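Local coordinates for protein PrimPol AEP domain (PP-N190) (Cyanophage S-2L, PDB 6ZP9) that probably synthesises DNA, and perhaps primers, as the archaeo-eukaryotic primase domain of a phage primase-polymerase, in a phage whose DNA carries 2-aminoadenine instead of adenine, at residues W127-L141 with E184-P196. Sequence-based numbering, arbitrary orientation.
Sequences WVFHSPVDVPAWTEL and ELYDPGQMLQVLP. With CA (calcium ion), chain C.
W127 turns the CD1 edge of its indole toward the face of Y186 in an offset edge-to-face pair, planes at 62°, with CD1 3.7 Å from Y186 CE2. Buried W127 needs a partner for NE1, which P110 O supplies; partly exposed Y186 bonds its OH to R111 O. The F129 ring has W127 O over one face near the rim, while Y186 O and M191 CB lie at its edge. H130 has S131 OG and D187 OD1 in its ring plane; NE2 donates to the anti lone pair of D187 OD1 (2.9 Å). D187 also caps helix 188-194, OD2 accepting from Q190 N; chi1 of 173°, with CG opposite the backbone N, puts the carboxylate between the H130 ring and the helix start. A single bridge, Y186 N to V128 O (2.8 Å) and H130 N to Y186 O, joins the backbones. Compact P188 fits between F129 and L141, its CD 3.7 Å from F129 CD1. Flexible M191 bends to bring CE against W127 CB, and branched L141 sets CD2 against M191 CG and L192 N. L185 gives its carbonyl O to a calcium ion otherwise bound by four waters. Sharing probably holds the D187 carboxylate in one orientation, and its negative charge probably raises the basicity of H130.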
loop_
_atom_site.group_PDB
_atom_site.type_symbol
_atom_site.label_atom_id
_atom_site.label_comp_id
_atom_site.label_asym_id
_atom_site.label_seq_id
_atom_site.Cartn_x
_atom_site.Cartn_y
_atom_site.Cartn_z
ATOM N N TRP A 127 5.005 -0.056 -7.532
ATOM C CA TRP A 127 6.133 0.334 -8.369
ATOM C C TRP A 127 6.856 1.467 -7.645
ATOM O O TRP A 127 6.304 2.565 -7.492
ATOM C CB TRP A 127 5.668 0.764 -9.764
ATOM C CG TRP A 127 5.069 -0.336 -10.617
ATOM C CD1 TRP A 127 5.691 -1.035 -11.623
ATOM C CD2 TRP A 127 3.725 -0.827 -10.564
ATOM N NE1 TRP A 127 4.815 -1.939 -12.184
ATOM C CE2 TRP A 127 3.603 -1.829 -11.558
ATOM C CE3 TRP A 127 2.612 -0.526 -9.770
ATOM C CZ2 TRP A 127 2.416 -2.533 -11.772
ATOM C CZ3 TRP A 127 1.427 -1.233 -9.988
ATOM C CH2 TRP A 127 1.342 -2.221 -10.982
ATOM N N VAL A 128 8.083 1.200 -7.183
ATOM C CA VAL A 128 8.821 2.128 -6.329
ATOM C C VAL A 128 9.791 2.935 -7.177
ATOM O O VAL A 128 10.481 2.381 -8.042
ATOM C CB VAL A 128 9.568 1.367 -5.219
ATOM C CG1 VAL A 128 10.314 2.346 -4.323
ATOM C CG2 VAL A 128 8.581 0.530 -4.414
ATOM N N PHE A 129 9.852 4.243 -6.930
ATOM C CA PHE A 129 10.738 5.125 -7.674
ATOM C C PHE A 129 12.072 5.305 -6.948
ATOM O O PHE A 129 12.189 5.068 -5.742
ATOM C CB PHE A 129 10.075 6.483 -7.899
ATOM C CG PHE A 129 8.797 6.402 -8.666
ATOM C CD1 PHE A 129 8.812 6.165 -10.034
ATOM C CD2 PHE A 129 7.577 6.554 -8.022
ATOM C CE1 PHE A 129 7.628 6.080 -10.749
ATOM C CE2 PHE A 129 6.393 6.472 -8.727
ATOM C CZ PHE A 129 6.418 6.233 -10.093
ATOM N N HIS A 130 13.088 5.736 -7.707
ATOM C CA HIS A 130 14.406 5.957 -7.121
ATOM C C HIS A 130 14.443 7.182 -6.207
ATOM O O HIS A 130 15.297 7.250 -5.313
ATOM C CB HIS A 130 15.470 6.059 -8.229
ATOM C CG HIS A 130 15.235 7.160 -9.220
ATOM N ND1 HIS A 130 15.305 8.497 -8.884
ATOM C CD2 HIS A 130 14.965 7.123 -10.549
ATOM C CE1 HIS A 130 15.069 9.236 -9.956
ATOM N NE2 HIS A 130 14.865 8.428 -10.981
ATOM N N SER A 131 13.528 8.126 -6.384
ATOM C CA SER A 131 13.463 9.344 -5.587
ATOM C C SER A 131 12.010 9.660 -5.271
ATOM O O SER A 131 11.105 9.213 -5.986
ATOM C CB SER A 131 14.103 10.531 -6.325
ATOM O OG SER A 131 15.402 10.202 -6.801
ATOM N N PRO A 132 11.750 10.428 -4.209
ATOM C CA PRO A 132 10.368 10.812 -3.909
ATOM C C PRO A 132 9.793 11.654 -5.035
ATOM O O PRO A 132 10.500 12.440 -5.661
ATOM C CB PRO A 132 10.493 11.624 -2.614
ATOM C CG PRO A 132 11.819 11.231 -2.030
ATOM C CD PRO A 132 12.691 10.996 -3.228
ATOM N N VAL A 133 8.500 11.486 -5.283
ATOM C CA VAL A 133 7.794 12.166 -6.367
ATOM C C VAL A 133 6.859 13.208 -5.766
ATOM O O VAL A 133 6.095 12.902 -4.845
ATOM C CB VAL A 133 7.024 11.152 -7.235
ATOM C CG1 VAL A 133 6.258 11.831 -8.368
ATOM C CG2 VAL A 133 8.002 10.123 -7.804
ATOM N N ASP A 134 6.918 14.436 -6.282
ATOM C CA ASP A 134 6.014 15.490 -5.831
ATOM C C ASP A 134 4.566 15.097 -6.097
ATOM O O ASP A 134 4.269 14.329 -7.017
ATOM C CB ASP A 134 6.313 16.820 -6.545
ATOM C CG ASP A 134 7.623 17.474 -6.083
ATOM O OD1 ASP A 134 8.204 17.055 -5.048
ATOM O OD2 ASP A 134 8.073 18.425 -6.761
ATOM N N VAL A 135 3.654 15.667 -5.299
ATOM C CA VAL A 135 2.251 15.249 -5.356
ATOM C C VAL A 135 1.626 15.448 -6.737
ATOM O O VAL A 135 0.957 14.523 -7.224
ATOM C CB VAL A 135 1.453 15.925 -4.229
ATOM C CG1 VAL A 135 -0.039 15.714 -4.423
ATOM C CG2 VAL A 135 1.893 15.352 -2.890
ATOM N N PRO A 136 1.784 16.600 -7.409
ATOM C CA PRO A 136 1.139 16.740 -8.734
ATOM C C PRO A 136 1.578 15.682 -9.742
ATOM O O PRO A 136 0.722 15.056 -10.390
ATOM C CB PRO A 136 1.541 18.161 -9.152
ATOM C CG PRO A 136 1.683 18.884 -7.875
ATOM C CD PRO A 136 2.330 17.889 -6.948
ATOM N N ALA A 137 2.891 15.449 -9.875
ATOM C CA ALA A 137 3.389 14.397 -10.758
ATOM C C ALA A 137 2.880 13.027 -10.324
ATOM O O ALA A 137 2.413 12.234 -11.150
ATOM C CB ALA A 137 4.915 14.409 -10.783
ATOM N N TRP A 138 2.969 12.731 -9.024
ATOM C CA TRP A 138 2.481 11.449 -8.525
ATOM C C TRP A 138 1.008 11.257 -8.854
ATOM O O TRP A 138 0.595 10.174 -9.287
ATOM C CB TRP A 138 2.707 11.341 -7.011
ATOM C CG TRP A 138 2.194 10.053 -6.465
ATOM C CD1 TRP A 138 2.882 8.875 -6.368
ATOM C CD2 TRP A 138 0.868 9.784 -5.973
ATOM N NE1 TRP A 138 2.070 7.894 -5.847
ATOM C CE2 TRP A 138 0.832 8.427 -5.591
ATOM C CE3 TRP A 138 -0.290 10.559 -5.820
ATOM C CZ2 TRP A 138 -0.315 7.826 -5.066
ATOM C CZ3 TRP A 138 -1.435 9.958 -5.297
ATOM C CH2 TRP A 138 -1.434 8.605 -4.926
ATOM N N THR A 139 0.196 12.301 -8.647
ATOM C CA THR A 139 -1.244 12.172 -8.849
ATOM C C THR A 139 -1.552 11.771 -10.283
ATOM O O THR A 139 -2.419 10.921 -10.529
ATOM C CB THR A 139 -1.956 13.485 -8.492
ATOM O OG1 THR A 139 -1.759 13.789 -7.103
ATOM C CG2 THR A 139 -3.448 13.389 -8.773
ATOM N N GLU A 140 -0.820 12.349 -11.239
ATOM C CA GLU A 140 -1.033 12.022 -12.645
ATOM C C GLU A 140 -0.596 10.597 -12.959
ATOM O O GLU A 140 -1.314 9.867 -13.651
ATOM C CB GLU A 140 -0.291 13.020 -13.533
ATOM C CG GLU A 140 -0.384 12.706 -15.029
ATOM C CD GLU A 140 -1.772 12.955 -15.616
ATOM O OE1 GLU A 140 -2.655 13.467 -14.885
ATOM O OE2 GLU A 140 -1.978 12.648 -16.814
ATOM N N LEU A 141 0.567 10.181 -12.448
ATOM C CA LEU A 141 1.028 8.809 -12.654
ATOM C C LEU A 141 0.047 7.803 -12.074
ATOM O O LEU A 141 -0.246 6.775 -12.700
ATOM C CB LEU A 141 2.403 8.613 -12.018
ATOM C CG LEU A 141 3.603 9.261 -12.705
ATOM C CD1 LEU A 141 4.834 9.230 -11.802
ATOM C CD2 LEU A 141 3.893 8.592 -14.040
ATOM N N GLU A 184 13.902 -3.582 -7.954
ATOM C CA GLU A 184 14.016 -2.597 -9.024
ATOM C C GLU A 184 13.359 -1.277 -8.640
ATOM O O GLU A 184 12.330 -1.247 -7.955
ATOM C CB GLU A 184 13.407 -3.133 -10.318
ATOM C CG GLU A 184 14.128 -4.387 -10.852
ATOM C CD GLU A 184 15.556 -4.134 -11.363
ATOM O OE1 GLU A 184 15.940 -2.974 -11.635
ATOM O OE2 GLU A 184 16.304 -5.124 -11.501
ATOM N N LEU A 185 13.975 -0.186 -9.087
ATOM C CA LEU A 185 13.494 1.169 -8.852
ATOM C C LEU A 185 13.211 1.818 -10.198
ATOM O O LEU A 185 14.006 1.679 -11.133
ATOM C CB LEU A 185 14.519 1.986 -8.070
ATOM C CG LEU A 185 14.834 1.472 -6.656
ATOM C CD1 LEU A 185 15.886 2.317 -5.960
ATOM C CD2 LEU A 185 13.565 1.403 -5.836
ATOM N N TYR A 186 12.080 2.512 -10.299
ATOM C CA TYR A 186 11.636 3.110 -11.549
ATOM C C TYR A 186 11.921 4.604 -11.556
ATOM O O TYR A 186 12.171 5.225 -10.520
ATOM C CB TYR A 186 10.138 2.853 -11.786
ATOM C CG TYR A 186 9.881 1.433 -12.207
ATOM C CD1 TYR A 186 9.978 1.060 -13.536
ATOM C CD2 TYR A 186 9.607 0.451 -11.265
ATOM C CE1 TYR A 186 9.784 -0.244 -13.926
ATOM C CE2 TYR A 186 9.411 -0.868 -11.645
ATOM C CZ TYR A 186 9.506 -1.210 -12.978
ATOM O OH TYR A 186 9.311 -2.518 -13.371
ATOM N N ASP A 187 11.886 5.170 -12.748
ATOM C CA ASP A 187 12.034 6.593 -12.917
ATOM C C ASP A 187 10.694 7.190 -13.294
ATOM O O ASP A 187 10.034 6.678 -14.208
ATOM C CB ASP A 187 13.068 6.904 -13.996
ATOM C CG ASP A 187 13.139 8.375 -14.318
ATOM O OD1 ASP A 187 13.790 9.111 -13.547
ATOM O OD2 ASP A 187 12.532 8.791 -15.330
ATOM N N PRO A 188 10.252 8.246 -12.611
ATOM C CA PRO A 188 8.902 8.775 -12.874
ATOM C C PRO A 188 8.714 9.316 -14.282
ATOM O O PRO A 188 7.597 9.265 -14.817
ATOM C CB PRO A 188 8.748 9.883 -11.824
ATOM C CG PRO A 188 10.139 10.161 -11.331
ATOM C CD PRO A 188 10.889 8.888 -11.454
ATOM N N GLY A 189 9.768 9.850 -14.896
ATOM C CA GLY A 189 9.640 10.319 -16.265
ATOM C C GLY A 189 9.478 9.177 -17.246
ATOM O O GLY A 189 8.655 9.247 -18.161
ATOM N N GLN A 190 10.259 8.112 -17.072
ATOM C CA GLN A 190 10.078 6.927 -17.899
ATOM C C GLN A 190 8.694 6.334 -17.689
ATOM O O GLN A 190 8.049 5.891 -18.640
ATOM C CB GLN A 190 11.163 5.891 -17.585
ATOM C CG GLN A 190 12.571 6.387 -17.865
ATOM C CD GLN A 190 13.601 5.274 -17.848
ATOM O OE1 GLN A 190 13.846 4.653 -16.813
ATOM N NE2 GLN A 190 14.205 5.010 -19.003
ATOM N N MET A 191 8.215 6.335 -16.445
ATOM C CA MET A 191 6.898 5.778 -16.156
ATOM C C MET A 191 5.803 6.592 -16.831
ATOM O O MET A 191 4.800 6.036 -17.300
ATOM C CB MET A 191 6.684 5.717 -14.637
ATOM C CG MET A 191 5.418 5.005 -14.220
ATOM S SD MET A 191 5.490 3.236 -14.584
ATOM C CE MET A 191 6.398 2.665 -13.145
ATOM N N LEU A 192 5.986 7.911 -16.910
ATOM C CA LEU A 192 4.998 8.752 -17.574
ATOM C C LEU A 192 4.871 8.406 -19.054
ATOM O O LEU A 192 3.789 8.548 -19.630
ATOM C CB LEU A 192 5.367 10.222 -17.390
ATOM C CG LEU A 192 4.285 11.258 -17.691
ATOM C CD1 LEU A 192 3.010 10.970 -16.894
ATOM C CD2 LEU A 192 4.806 12.644 -17.378
ATOM N N GLN A 193 5.949 7.931 -19.682
ATOM C CA GLN A 193 5.896 7.573 -21.096
ATOM C C GLN A 193 5.185 6.248 -21.335
ATOM O O GLN A 193 4.480 6.101 -22.335
ATOM C CB GLN A 193 7.302 7.497 -21.670
ATOM C CG GLN A 193 8.066 8.791 -21.594
ATOM C CD GLN A 193 9.263 8.760 -22.488
ATOM O OE1 GLN A 193 9.170 9.099 -23.671
ATOM N NE2 GLN A 193 10.396 8.315 -21.950
ATOM N N VAL A 194 5.365 5.268 -20.444
ATOM C CA VAL A 194 4.739 3.963 -20.639
ATOM C C VAL A 194 3.274 3.943 -20.206
ATOM O O VAL A 194 2.508 3.110 -20.697
ATOM C CB VAL A 194 5.549 2.876 -19.909
ATOM C CG1 VAL A 194 7.022 3.095 -20.141
ATOM C CG2 VAL A 194 5.249 2.877 -18.425
ATOM N N LEU A 195 2.862 4.833 -19.306
ATOM C CA LEU A 195 1.480 5.008 -18.889
ATOM C C LEU A 195 0.839 6.106 -19.714
ATOM O O LEU A 195 1.351 7.231 -19.756
ATOM C CB LEU A 195 1.400 5.372 -17.406
ATOM C CG LEU A 195 1.944 4.342 -16.417
ATOM C CD1 LEU A 195 1.842 4.844 -14.974
ATOM C CD2 LEU A 195 1.209 3.037 -16.603
ATOM N N PRO A 196 -0.261 5.815 -20.400
ATOM C CA PRO A 196 -1.073 6.785 -21.160
ATOM C C PRO A 196 -1.857 7.734 -20.273
ATOM O O PRO A 196 -2.942 7.404 -19.791
ATOM C CB PRO A 196 -2.025 5.903 -21.950
ATOM C CG PRO A 196 -1.323 4.583 -22.031
ATOM C CD PRO A 196 -0.648 4.429 -20.707
HETATM CA CA CA C . 15.733 0.940 -12.529
HETATM O O HOH W 1 14.250 -1.127 -13.178
HETATM O O HOH W 2 16.135 3.075 -13.531
HETATM O O HOH W 3 17.368 0.043 -14.081
HETATM O O HOH W 4 13.908 0.847 -14.307
#